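PDB 4AIP: Fe-regulated protein B from Neisseria meningitidis, which is a TonB-dependent transporter of the meningococcal outer membrane that takes part in iron uptake, possibly as a siderophore complex. Local coordinates for residues B[494-505]-B[533-544]. Residues are numbered along the deposited sequence; the frame is centred on the assembly and turned at random.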
# COMPACT_ATOMS: atom_id res chain seq x y z
N HIS B 494 11.92 -29.38 -45.78
CA HIS B 494 12.61 -28.23 -45.22
C HIS B 494 12.13 -26.93 -45.81
O HIS B 494 12.73 -25.91 -45.55
CB HIS B 494 14.13 -28.33 -45.47
CG HIS B 494 14.78 -29.53 -44.85
ND1 HIS B 494 15.97 -30.06 -45.33
CD2 HIS B 494 14.42 -30.31 -43.80
CE1 HIS B 494 16.32 -31.10 -44.58
NE2 HIS B 494 15.39 -31.27 -43.66
N TRP B 495 11.06 -26.92 -46.61
CA TRP B 495 10.70 -25.68 -47.31
C TRP B 495 9.23 -25.40 -47.37
O TRP B 495 8.46 -26.31 -47.75
CB TRP B 495 11.09 -25.79 -48.77
CG TRP B 495 12.52 -25.85 -49.06
CD1 TRP B 495 13.29 -26.99 -49.24
CD2 TRP B 495 13.38 -24.74 -49.32
NE1 TRP B 495 14.60 -26.63 -49.56
CE2 TRP B 495 14.68 -25.26 -49.62
CE3 TRP B 495 13.19 -23.34 -49.31
CZ2 TRP B 495 15.78 -24.44 -49.89
CZ3 TRP B 495 14.29 -22.50 -49.57
CH2 TRP B 495 15.58 -23.05 -49.87
N SER B 496 8.87 -24.13 -47.11
CA SER B 496 7.57 -23.59 -47.43
C SER B 496 7.72 -22.30 -48.18
O SER B 496 8.74 -21.66 -48.05
CB SER B 496 6.81 -23.26 -46.17
OG SER B 496 6.93 -24.34 -45.27
N PHE B 497 6.68 -21.93 -48.92
CA PHE B 497 6.58 -20.65 -49.59
C PHE B 497 5.13 -20.24 -49.43
O PHE B 497 4.27 -21.11 -49.25
CB PHE B 497 6.94 -20.79 -51.08
CG PHE B 497 8.23 -21.51 -51.33
CD1 PHE B 497 8.28 -22.91 -51.34
CD2 PHE B 497 9.40 -20.80 -51.53
CE1 PHE B 497 9.48 -23.59 -51.55
CE2 PHE B 497 10.60 -21.45 -51.70
CZ PHE B 497 10.65 -22.86 -51.73
N SER B 498 4.85 -18.95 -49.52
CA SER B 498 3.59 -18.43 -49.03
C SER B 498 3.20 -17.23 -49.78
O SER B 498 4.07 -16.46 -50.23
CB SER B 498 3.77 -17.88 -47.63
OG SER B 498 4.41 -18.82 -46.83
N ALA B 499 1.90 -17.02 -49.81
CA ALA B 499 1.30 -15.83 -50.36
C ALA B 499 -0.08 -15.73 -49.77
O ALA B 499 -0.71 -16.75 -49.54
CB ALA B 499 1.22 -15.92 -51.91
N SER B 500 -0.51 -14.50 -49.54
CA SER B 500 -1.81 -14.22 -48.99
C SER B 500 -2.31 -12.87 -49.53
O SER B 500 -1.53 -12.03 -49.99
CB SER B 500 -1.81 -14.28 -47.44
OG SER B 500 -0.99 -13.25 -46.91
N HIS B 501 -3.62 -12.70 -49.51
CA HIS B 501 -4.25 -11.50 -50.02
C HIS B 501 -5.44 -11.27 -49.13
O HIS B 501 -6.47 -11.92 -49.25
CB HIS B 501 -4.61 -11.65 -51.51
CG HIS B 501 -5.10 -10.39 -52.15
ND1 HIS B 501 -4.34 -9.23 -52.22
CD2 HIS B 501 -6.27 -10.10 -52.76
CE1 HIS B 501 -5.04 -8.28 -52.81
NE2 HIS B 501 -6.21 -8.78 -53.16
N ASN B 502 -5.26 -10.39 -48.16
CA ASN B 502 -6.15 -10.30 -47.03
C ASN B 502 -6.71 -8.93 -46.96
O ASN B 502 -5.98 -7.95 -47.02
CB ASN B 502 -5.40 -10.56 -45.72
CG ASN B 502 -4.95 -12.00 -45.55
OD1 ASN B 502 -5.41 -12.91 -46.24
ND2 ASN B 502 -4.08 -12.23 -44.57
N TYR B 503 -8.01 -8.87 -46.81
CA TYR B 503 -8.74 -7.66 -46.55
C TYR B 503 -9.19 -7.63 -45.12
O TYR B 503 -9.59 -8.67 -44.55
CB TYR B 503 -10.00 -7.60 -47.42
CG TYR B 503 -9.74 -7.24 -48.84
CD1 TYR B 503 -9.42 -8.22 -49.79
CD2 TYR B 503 -9.84 -5.91 -49.23
CE1 TYR B 503 -9.17 -7.87 -51.13
CE2 TYR B 503 -9.64 -5.54 -50.55
CZ TYR B 503 -9.30 -6.51 -51.50
OH TYR B 503 -9.05 -6.10 -52.81
N ALA B 504 -9.15 -6.44 -44.54
CA ALA B 504 -9.64 -6.23 -43.21
C ALA B 504 -10.06 -4.79 -43.00
O ALA B 504 -9.64 -3.88 -43.75
CB ALA B 504 -8.59 -6.64 -42.19
N SER B 505 -10.89 -4.58 -41.99
CA SER B 505 -11.37 -3.26 -41.73
C SER B 505 -11.22 -2.87 -40.27
O SER B 505 -11.16 -3.71 -39.41
CB SER B 505 -12.82 -3.13 -42.21
OG SER B 505 -13.64 -3.96 -41.43
N ARG B 533 -9.92 0.37 -44.47
CA ARG B 533 -9.96 -0.91 -45.06
C ARG B 533 -8.67 -1.25 -45.75
O ARG B 533 -8.26 -0.56 -46.67
CB ARG B 533 -11.10 -1.02 -46.04
CG ARG B 533 -11.26 -2.43 -46.50
CD ARG B 533 -12.55 -2.53 -47.26
NE ARG B 533 -12.94 -3.93 -47.45
CZ ARG B 533 -13.12 -4.51 -48.63
NH1 ARG B 533 -13.01 -3.83 -49.76
NH2 ARG B 533 -13.41 -5.79 -48.66
N ALA B 534 -8.09 -2.37 -45.33
CA ALA B 534 -6.75 -2.74 -45.69
C ALA B 534 -6.79 -3.81 -46.73
O ALA B 534 -7.62 -4.73 -46.65
CB ALA B 534 -5.98 -3.31 -44.44
N ARG B 535 -5.84 -3.73 -47.67
CA ARG B 535 -5.65 -4.76 -48.65
C ARG B 535 -4.18 -5.07 -48.52
O ARG B 535 -3.29 -4.25 -48.87
CB ARG B 535 -6.01 -4.22 -50.06
CG ARG B 535 -6.17 -5.33 -51.15
CD ARG B 535 -5.56 -5.00 -52.51
NE ARG B 535 -5.82 -3.61 -52.84
CZ ARG B 535 -5.00 -2.81 -53.54
NH1 ARG B 535 -3.86 -3.27 -53.99
NH2 ARG B 535 -5.33 -1.54 -53.78
N ASN B 536 -3.90 -6.24 -47.99
CA ASN B 536 -2.57 -6.61 -47.67
C ASN B 536 -2.19 -7.85 -48.48
O ASN B 536 -2.83 -8.91 -48.40
CB ASN B 536 -2.42 -6.82 -46.16
CG ASN B 536 -1.10 -7.47 -45.80
OD1 ASN B 536 -0.02 -6.81 -45.79
ND2 ASN B 536 -1.15 -8.79 -45.53
N THR B 537 -1.16 -7.70 -49.30
CA THR B 537 -0.69 -8.81 -50.12
C THR B 537 0.69 -9.10 -49.69
O THR B 537 1.48 -8.15 -49.49
CB THR B 537 -0.56 -8.36 -51.58
OG1 THR B 537 -1.79 -7.74 -52.00
CG2 THR B 537 -0.23 -9.57 -52.47
N GLU B 538 1.03 -10.37 -49.56
CA GLU B 538 2.40 -10.65 -49.23
C GLU B 538 2.89 -12.02 -49.59
O GLU B 538 2.08 -12.94 -49.75
CB GLU B 538 2.63 -10.31 -47.76
CG GLU B 538 2.34 -11.27 -46.70
CD GLU B 538 2.87 -10.71 -45.38
OE1 GLU B 538 2.22 -9.77 -44.80
OE2 GLU B 538 3.98 -11.20 -44.95
N ILE B 539 4.20 -12.15 -49.74
CA ILE B 539 4.84 -13.46 -50.03
C ILE B 539 5.89 -13.82 -48.97
O ILE B 539 6.33 -12.94 -48.22
CB ILE B 539 5.53 -13.44 -51.41
CG1 ILE B 539 6.33 -12.15 -51.57
CG2 ILE B 539 4.43 -13.51 -52.53
CD1 ILE B 539 7.54 -12.27 -52.40
N GLY B 540 6.28 -15.09 -48.93
CA GLY B 540 7.20 -15.52 -47.92
C GLY B 540 7.80 -16.87 -48.16
O GLY B 540 7.35 -17.60 -49.03
N PHE B 541 8.86 -17.18 -47.44
CA PHE B 541 9.42 -18.50 -47.53
C PHE B 541 9.93 -18.85 -46.14
O PHE B 541 10.26 -17.92 -45.38
CB PHE B 541 10.55 -18.54 -48.57
CG PHE B 541 11.85 -17.99 -48.09
CD1 PHE B 541 12.77 -18.82 -47.43
CD2 PHE B 541 12.18 -16.65 -48.26
CE1 PHE B 541 14.02 -18.30 -46.95
CE2 PHE B 541 13.42 -16.14 -47.81
CZ PHE B 541 14.34 -16.97 -47.16
N ASN B 542 10.00 -20.15 -45.85
CA ASN B 542 10.66 -20.64 -44.66
C ASN B 542 11.56 -21.79 -45.03
O ASN B 542 11.12 -22.78 -45.65
CB ASN B 542 9.68 -21.14 -43.62
CG ASN B 542 8.71 -20.08 -43.19
OD1 ASN B 542 8.93 -19.43 -42.16
ND2 ASN B 542 7.63 -19.86 -43.98
N TYR B 543 12.80 -21.69 -44.61
CA TYR B 543 13.66 -22.81 -44.68
C TYR B 543 13.99 -23.25 -43.20
O TYR B 543 14.15 -22.39 -42.32
CB TYR B 543 14.89 -22.45 -45.51
CG TYR B 543 15.86 -23.54 -45.49
CD1 TYR B 543 15.69 -24.63 -46.31
CD2 TYR B 543 16.91 -23.54 -44.57
CE1 TYR B 543 16.55 -25.69 -46.29
CE2 TYR B 543 17.81 -24.60 -44.53
CZ TYR B 543 17.60 -25.67 -45.40
OH TYR B 543 18.44 -26.76 -45.40
N ASN B 544 14.05 -24.55 -42.94
CA ASN B 544 14.61 -25.08 -41.69
C ASN B 544 15.00 -26.53 -41.85
O ASN B 544 14.16 -27.38 -42.17
CB ASN B 544 13.58 -25.06 -40.58
CG ASN B 544 14.11 -25.64 -39.23
OD1 ASN B 544 15.29 -26.05 -39.06
ND2 ASN B 544 13.21 -25.70 -38.27
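W495 and Y543 form an edge-to-face aromatic pair: CD1 of Y543 stands 3.5 Å from W495 CE2, over one face of the indole. The ring planes are 58° apart. Y543 reaches that face because its CG lies anti to the backbone N (chi1 174°), while its hydroxyl hydrogen-bonds D545 OD2. F497 and A499 meet F541 and I539 more lightly, CD2 of F497 lying 3.9 Å from CB of F541.

Farther along this face polar and charged residues take over. H501 ND1 and T537 OG1 share a hydrogen bond of 3.0 Å, the hydroxyl lying at the imidazole edge. Next to it, R533 and R535 pack against Y503. R535 lays its aliphatic CG over one ring face, 3.4 Å from Y503 CZ. The R533 chain, extended from CG to NE, brings the flat face of its guanidinium to the ring, CZ 3.6 Å from Y503 CD2, the planes 25° apart.

Backbone evidence for nearly antiparallel pairing is a ladder running from N544 N–H494 O to A534 N–A504 O (2.7 Å). Its S498 N–G540 O bond is weak and bent.

The other face looks into the barrel toward the plug: S498 OG hydrogen-bonds R62 O, N502 ND2 hydrogen-bonds A153 O, and E538 forms a salt bridge with R110. This polar inner face, behind an outer face that changes from aromatic and aliphatic to charged, fits two neighbouring antiparallel strands of the TonB-dependent transporter barrel, joined by a long connection.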